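Local coordinates for IMC sub-compartment protein ISP1 (PDB 4CHM), which adopts a pleckstrin homology fold and belongs to a family of inner membrane complex proteins critical for replication of the parasite Toxoplasma gondii, at residues E14-R19 with V116-K121; L49-E54 with V91-L96. All coordinates share one frame; numbering follows the deposited sequence.

Interaction 1: E14-R19 with V116-K121; sequences EDLHRR and VDLLKK. With SO4 (sulfate ion), chain E.
Leu118 sets its two methyl branches against His17, CD2 on the backbone and CD1 obliquely on the ring, and carries nearly all of this helix-to-helix contact. CD2 of Leu118 comes within 3.7 Å of His17 CA, while Leu118 CD1 lies 3.8 Å from His17 CD2. The two side chains cross at about a right angle. Leu16 adds a looser apolar touch, its CG 4.4 Å from Leu118 CD2. Leu118 can reach this far because its CG stands anti to the backbone N (chi1 178°), which extends the branches toward the facing helix; the nearest CA atoms of the two segments, those of His17 and Leu118, are 7.1 Å apart.

In the second shell, the ring of His17 is tied to its own helix: His17 ND1 donates to Glu14 OE1 over 3.3 Å, with the acceptor near the ring plane but the donor above the carboxylate plane. This long bond is consistent with some restraint on the ring's rotation. Next to Glu14 in sequence, Asp15 bridges two arginines. Asp15 OD1 takes Arg18 NH1 at 2.7 Å, and Arg19 grips OD2 side-on with NE and NH2. Arg19 NH1 also forms a salt bridge with Asp111, adding a polar link to helix 109-125. Away from the interface, Lys120 NZ donates to sulfate O3 at 3.0 Å; His70 and Gln74 also bind this ion, probably from the crystallisation liquor.

Ile13 and Leu20 extend the apolar seam along helix 10-22, which packs here on helix 109-125, the C-terminal helix characteristic of the pleckstrin homology fold.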
loop_
_atom_site.group_PDB
_atom_site.type_symbol
_atom_site.label_atom_id
_atom_site.label_comp_id
_atom_site.label_asym_id
_atom_site.label_seq_id
_atom_site.Cartn_x
_atom_site.Cartn_y
_atom_site.Cartn_z
ATOM N N GLU A 14 10.445 -0.494 10.599
ATOM C CA GLU A 14 11.268 -1.647 10.338
ATOM C C GLU A 14 10.484 -2.944 10.523
ATOM O O GLU A 14 10.756 -3.940 9.858
ATOM C CB GLU A 14 12.518 -1.650 11.196
ATOM C CG GLU A 14 13.269 -2.969 11.129
ATOM C CD GLU A 14 13.810 -3.296 9.734
ATOM O OE1 GLU A 14 13.989 -2.372 8.901
ATOM O OE2 GLU A 14 14.106 -4.484 9.484
ATOM N N ASP A 15 9.537 -2.934 11.441
ATOM C CA ASP A 15 8.697 -4.079 11.645
ATOM C C ASP A 15 7.816 -4.339 10.417
ATOM O O ASP A 15 7.687 -5.479 9.967
ATOM C CB ASP A 15 7.851 -3.910 12.915
ATOM C CG ASP A 15 6.995 -5.144 13.214
ATOM O OD1 ASP A 15 7.517 -6.111 13.790
ATOM O OD2 ASP A 15 5.826 -5.172 12.802
ATOM N N LEU A 16 7.225 -3.283 9.862
ATOM C CA LEU A 16 6.492 -3.422 8.632
ATOM C C LEU A 16 7.431 -3.927 7.513
ATOM O O LEU A 16 7.053 -4.768 6.701
ATOM C CB LEU A 16 5.854 -2.098 8.234
ATOM C CG LEU A 16 5.052 -2.201 6.940
ATOM C CD1 LEU A 16 3.968 -3.259 7.123
ATOM C CD2 LEU A 16 4.447 -0.864 6.593
ATOM N N HIS A 17 8.665 -3.435 7.507
ATOM C CA HIS A 17 9.659 -3.851 6.490
ATOM C C HIS A 17 9.888 -5.348 6.547
ATOM O O HIS A 17 9.808 -6.053 5.526
ATOM C CB HIS A 17 10.961 -3.110 6.732
ATOM C CG HIS A 17 11.949 -3.213 5.613
ATOM N ND1 HIS A 17 13.270 -3.194 5.828
ATOM C CD2 HIS A 17 11.778 -3.243 4.231
ATOM C CE1 HIS A 17 13.917 -3.236 4.648
ATOM N NE2 HIS A 17 13.008 -3.259 3.677
ATOM N N ARG A 18 10.085 -5.863 7.756
ATOM C CA ARG A 18 10.256 -7.289 7.938
ATOM C C ARG A 18 9.034 -8.075 7.431
ATOM O O ARG A 18 9.187 -9.072 6.734
ATOM C CB ARG A 18 10.534 -7.624 9.395
ATOM C CG ARG A 18 10.770 -9.116 9.617
ATOM C CD ARG A 18 10.674 -9.505 11.084
ATOM N NE ARG A 18 9.347 -10.029 11.407
ATOM C CZ ARG A 18 8.424 -9.357 12.081
ATOM N NH1 ARG A 18 8.692 -8.136 12.522
ATOM N NH2 ARG A 18 7.238 -9.910 12.325
ATOM N N ARG A 19 7.843 -7.618 7.741
ATOM C CA ARG A 19 6.661 -8.320 7.295
ATOM C C ARG A 19 6.463 -8.255 5.773
ATOM O O ARG A 19 6.083 -9.212 5.174
ATOM C CB ARG A 19 5.437 -7.874 8.047
ATOM C CG ARG A 19 5.405 -8.313 9.490
ATOM C CD ARG A 19 4.179 -7.795 10.174
ATOM N NE ARG A 19 4.337 -6.436 10.576
ATOM C CZ ARG A 19 3.510 -5.451 10.298
ATOM N NH1 ARG A 19 2.442 -5.679 9.613
ATOM N NH2 ARG A 19 3.766 -4.246 10.730
ATOM N N VAL A 116 3.441 4.036 4.022
ATOM C CA VAL A 116 3.731 5.272 3.266
ATOM C C VAL A 116 5.176 5.727 3.499
ATOM O O VAL A 116 5.910 5.971 2.546
ATOM C CB VAL A 116 2.704 6.406 3.570
ATOM C CG1 VAL A 116 3.156 7.734 2.982
ATOM C CG2 VAL A 116 1.332 6.033 2.990
ATOM N N ASP A 117 5.607 5.744 4.744
ATOM C CA ASP A 117 6.985 6.064 5.088
ATOM C C ASP A 117 8.005 5.089 4.545
ATOM O O ASP A 117 8.980 5.492 3.991
ATOM C CB ASP A 117 7.142 6.122 6.587
ATOM C CG ASP A 117 6.329 7.204 7.203
ATOM O OD1 ASP A 117 6.359 8.319 6.707
ATOM O OD2 ASP A 117 5.651 6.938 8.168
ATOM N N LEU A 118 7.754 3.802 4.675
ATOM C CA LEU A 118 8.668 2.797 4.181
ATOM C C LEU A 118 8.856 2.861 2.667
ATOM O O LEU A 118 9.941 2.702 2.183
ATOM C CB LEU A 118 8.191 1.405 4.578
ATOM C CG LEU A 118 9.037 0.240 4.090
ATOM C CD1 LEU A 118 10.431 0.292 4.662
ATOM C CD2 LEU A 118 8.385 -1.096 4.347
ATOM N N LEU A 119 7.779 3.064 1.938
ATOM C CA LEU A 119 7.836 3.151 0.500
ATOM C C LEU A 119 8.643 4.356 0.054
ATOM O O LEU A 119 9.407 4.299 -0.868
ATOM C CB LEU A 119 6.450 3.186 -0.074
ATOM C CG LEU A 119 6.134 2.116 -1.085
ATOM C CD1 LEU A 119 6.619 2.534 -2.437
ATOM C CD2 LEU A 119 6.680 0.764 -0.719
ATOM N N LYS A 120 8.466 5.449 0.762
ATOM C CA LYS A 120 9.239 6.614 0.519
ATOM C C LYS A 120 10.707 6.299 0.754
ATOM O O LYS A 120 11.519 6.686 -0.033
ATOM C CB LYS A 120 8.759 7.756 1.408
ATOM C CG LYS A 120 7.688 8.578 0.720
ATOM C CD LYS A 120 7.033 9.647 1.567
ATOM C CE LYS A 120 5.695 9.987 0.943
ATOM N NZ LYS A 120 5.235 11.390 1.084
ATOM N N LYS A 121 11.016 5.586 1.822
ATOM C CA LYS A 121 12.387 5.260 2.111
ATOM C C LYS A 121 12.999 4.386 1.022
ATOM O O LYS A 121 14.040 4.698 0.536
ATOM C CB LYS A 121 12.501 4.596 3.483
ATOM C CG LYS A 121 12.910 5.538 4.607
ATOM C CD LYS A 121 12.700 4.957 6.005
ATOM C CE LYS A 121 14.019 4.733 6.742
ATOM N NZ LYS A 121 14.001 5.257 8.142
HETATM S S SO4 E . 2.094 13.731 0.334
HETATM O O1 SO4 E . 2.158 14.823 1.337
HETATM O O2 SO4 E . 0.763 13.706 -0.247
HETATM O O3 SO4 E . 2.383 12.435 1.002
HETATM O O4 SO4 E . 3.095 13.945 -0.705
#

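Interaction 2: L49-E54 with V91-L96; sequences LSISCE and VALHLL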
loop_
_atom_site.group_PDB
_atom_site.type_symbol
_atom_site.label_atom_id
_atom_site.label_comp_id
_atom_site.label_asym_id
_atom_site.label_seq_id
_atom_site.Cartn_x
_atom_site.Cartn_y
_atom_site.Cartn_z
ATOM N N LEU A 49 7.373 -4.633 -5.881
ATOM C CA LEU A 49 6.298 -5.158 -5.058
ATOM C C LEU A 49 5.535 -6.188 -5.869
ATOM O O LEU A 49 5.231 -5.962 -7.032
ATOM C CB LEU A 49 5.299 -4.041 -4.693
ATOM C CG LEU A 49 5.616 -3.019 -3.611
ATOM C CD1 LEU A 49 4.500 -1.990 -3.576
ATOM C CD2 LEU A 49 5.792 -3.651 -2.244
ATOM N N SER A 50 5.097 -7.248 -5.216
ATOM C CA SER A 50 4.116 -8.099 -5.825
ATOM C C SER A 50 2.834 -8.078 -5.027
ATOM O O SER A 50 2.847 -7.941 -3.790
ATOM C CB SER A 50 4.647 -9.521 -5.952
ATOM O OG SER A 50 5.005 -10.029 -4.680
ATOM N N ILE A 51 1.731 -8.283 -5.745
ATOM C CA ILE A 51 0.417 -8.443 -5.166
ATOM C C ILE A 51 -0.167 -9.738 -5.751
ATOM O O ILE A 51 -0.315 -9.875 -6.967
ATOM C CB ILE A 51 -0.489 -7.273 -5.567
ATOM C CG1 ILE A 51 0.138 -5.939 -5.104
ATOM C CG2 ILE A 51 -1.880 -7.454 -4.987
ATOM C CD1 ILE A 51 -0.583 -4.719 -5.631
ATOM N N SER A 52 -0.511 -10.662 -4.886
ATOM C CA SER A 52 -0.917 -11.994 -5.304
ATOM C C SER A 52 -2.284 -12.239 -4.770
ATOM O O SER A 52 -2.460 -12.245 -3.564
ATOM C CB SER A 52 0.045 -13.027 -4.705
ATOM O OG SER A 52 -0.345 -14.337 -5.060
ATOM N N CYS A 53 -3.263 -12.446 -5.663
ATOM C CA CYS A 53 -4.656 -12.668 -5.263
ATOM C C CYS A 53 -5.295 -13.720 -6.162
ATOM O O CYS A 53 -5.112 -13.692 -7.366
ATOM C CB CYS A 53 -5.490 -11.386 -5.409
ATOM S SG CYS A 53 -4.601 -9.836 -5.155
ATOM N N GLU A 54 -6.026 -14.643 -5.559
ATOM C CA GLU A 54 -6.722 -15.670 -6.308
ATOM C C GLU A 54 -5.825 -16.263 -7.406
ATOM O O GLU A 54 -6.211 -16.335 -8.594
ATOM C CB GLU A 54 -8.053 -15.112 -6.860
ATOM C CG GLU A 54 -9.055 -14.849 -5.721
ATOM C CD GLU A 54 -10.289 -14.059 -6.136
ATOM O OE1 GLU A 54 -10.460 -13.782 -7.339
ATOM O OE2 GLU A 54 -11.076 -13.686 -5.231
ATOM N N VAL A 91 -3.705 2.597 1.319
ATOM C CA VAL A 91 -2.824 3.326 0.429
ATOM C C VAL A 91 -3.037 2.817 -0.996
ATOM O O VAL A 91 -2.975 1.589 -1.253
ATOM C CB VAL A 91 -1.331 3.134 0.771
ATOM C CG1 VAL A 91 -0.493 4.121 0.004
ATOM C CG2 VAL A 91 -1.076 3.264 2.280
ATOM N N ALA A 92 -3.213 3.741 -1.929
ATOM C CA ALA A 92 -3.264 3.371 -3.360
ATOM C C ALA A 92 -1.951 3.664 -4.037
ATOM O O ALA A 92 -1.405 4.757 -3.895
ATOM C CB ALA A 92 -4.390 4.099 -4.065
ATOM N N LEU A 93 -1.475 2.709 -4.831
ATOM C CA LEU A 93 -0.310 2.926 -5.661
ATOM C C LEU A 93 -0.733 3.547 -6.954
ATOM O O LEU A 93 -1.420 2.913 -7.775
ATOM C CB LEU A 93 0.410 1.605 -5.962
ATOM C CG LEU A 93 0.593 0.611 -4.826
ATOM C CD1 LEU A 93 1.134 -0.684 -5.422
ATOM C CD2 LEU A 93 1.529 1.172 -3.754
ATOM N N HIS A 94 -0.310 4.774 -7.158
ATOM C CA HIS A 94 -0.522 5.454 -8.412
ATOM C C HIS A 94 0.641 5.081 -9.318
ATOM O O HIS A 94 1.761 5.384 -9.030
ATOM C CB HIS A 94 -0.565 6.969 -8.179
ATOM C CG HIS A 94 -0.944 7.759 -9.383
ATOM N ND1 HIS A 94 -0.594 9.070 -9.545
ATOM C CD2 HIS A 94 -1.641 7.421 -10.482
ATOM C CE1 HIS A 94 -1.051 9.507 -10.696
ATOM N NE2 HIS A 94 -1.697 8.526 -11.282
ATOM N N LEU A 95 0.341 4.424 -10.418
ATOM C CA LEU A 95 1.366 3.866 -11.287
ATOM C C LEU A 95 1.777 4.784 -12.440
ATOM O O LEU A 95 0.956 5.402 -13.028
ATOM C CB LEU A 95 0.950 2.498 -11.825
ATOM C CG LEU A 95 0.431 1.503 -10.806
ATOM C CD1 LEU A 95 -0.093 0.225 -11.407
ATOM C CD2 LEU A 95 1.466 1.235 -9.751
ATOM N N LEU A 96 3.069 4.873 -12.700
ATOM C CA LEU A 96 3.593 5.721 -13.758
ATOM C C LEU A 96 3.203 5.374 -15.184
ATOM O O LEU A 96 2.676 6.194 -15.875
ATOM C CB LEU A 96 5.112 5.743 -13.657
ATOM C CG LEU A 96 5.964 6.644 -14.554
ATOM C CD1 LEU A 96 5.349 8.002 -14.775
ATOM C CD2 LEU A 96 7.359 6.769 -13.987
#
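With CG anti to the carbonyl carbon in both Leu49 (chi1 -77°) and Leu93, and chi2 near 180° in each (175° and 172°), the CD1 methyl of either leucine is carried away from its CA toward the other strand. Leu49 CD1 and Leu93 CD1 meet at 4.1 Å, the closest approach of the two segments, and the side chains cross at a slant. Ile51, two residues along from Leu49 and on the same face of its strand, adds its own CD1, 4.4 Å from Leu93 CD1. A single methyl of Leu93 thus serves both partners.

The backbones are much farther apart: even the nearest CA atoms, those of Leu49 and Leu93, are separated by 10.5 Å. That spacing excludes direct strand pairing and marks a contact across the core enclosed by the bent antiparallel sheet of the pleckstrin homology fold. Strand 48-53 has its hydrogen-bonded neighbours elsewhere: Leu49 pairs with Ile60, and Ser50 with His41. Val91, on the other strand, pairs with Leu104. Further apolar residues surround the junction, with Ile65 against Leu49, Leu68 against Leu93, and Ile102 and Leu104 against Ile51. Beyond it, Cys53 forms a disulfide with Cys38 of the adjoining strand 35-43.

All three touching residues are buried, yet only 95 Å² is covered between the segments. Methyl groups meeting at van der Waals distances imply cohesion by dispersion and water exclusion, with no directional bond to fix the pairing.

How the interactions relate
The two contacts occupy different layers of one pleckstrin homology domain, their centres about 15 Å apart. Along the chain the order is 14-19, 49-54, 91-96 and 116-121, so interaction 1 brings together helices near the two ends of the chain, and interaction 2 joins strands from the sequence between them. Those strands belong to one antiparallel sheet and meet across the core enclosed by its bend, whereas the helices pack against each other. The layers touch directly: Val116 CG2 of helix 109-125 lies 3.7 Å from Val91 CG2 of strand 90-95. The C-terminal helix packs on both helix 10-22 and the sheet, so it is the element through which the two contacts adjoin.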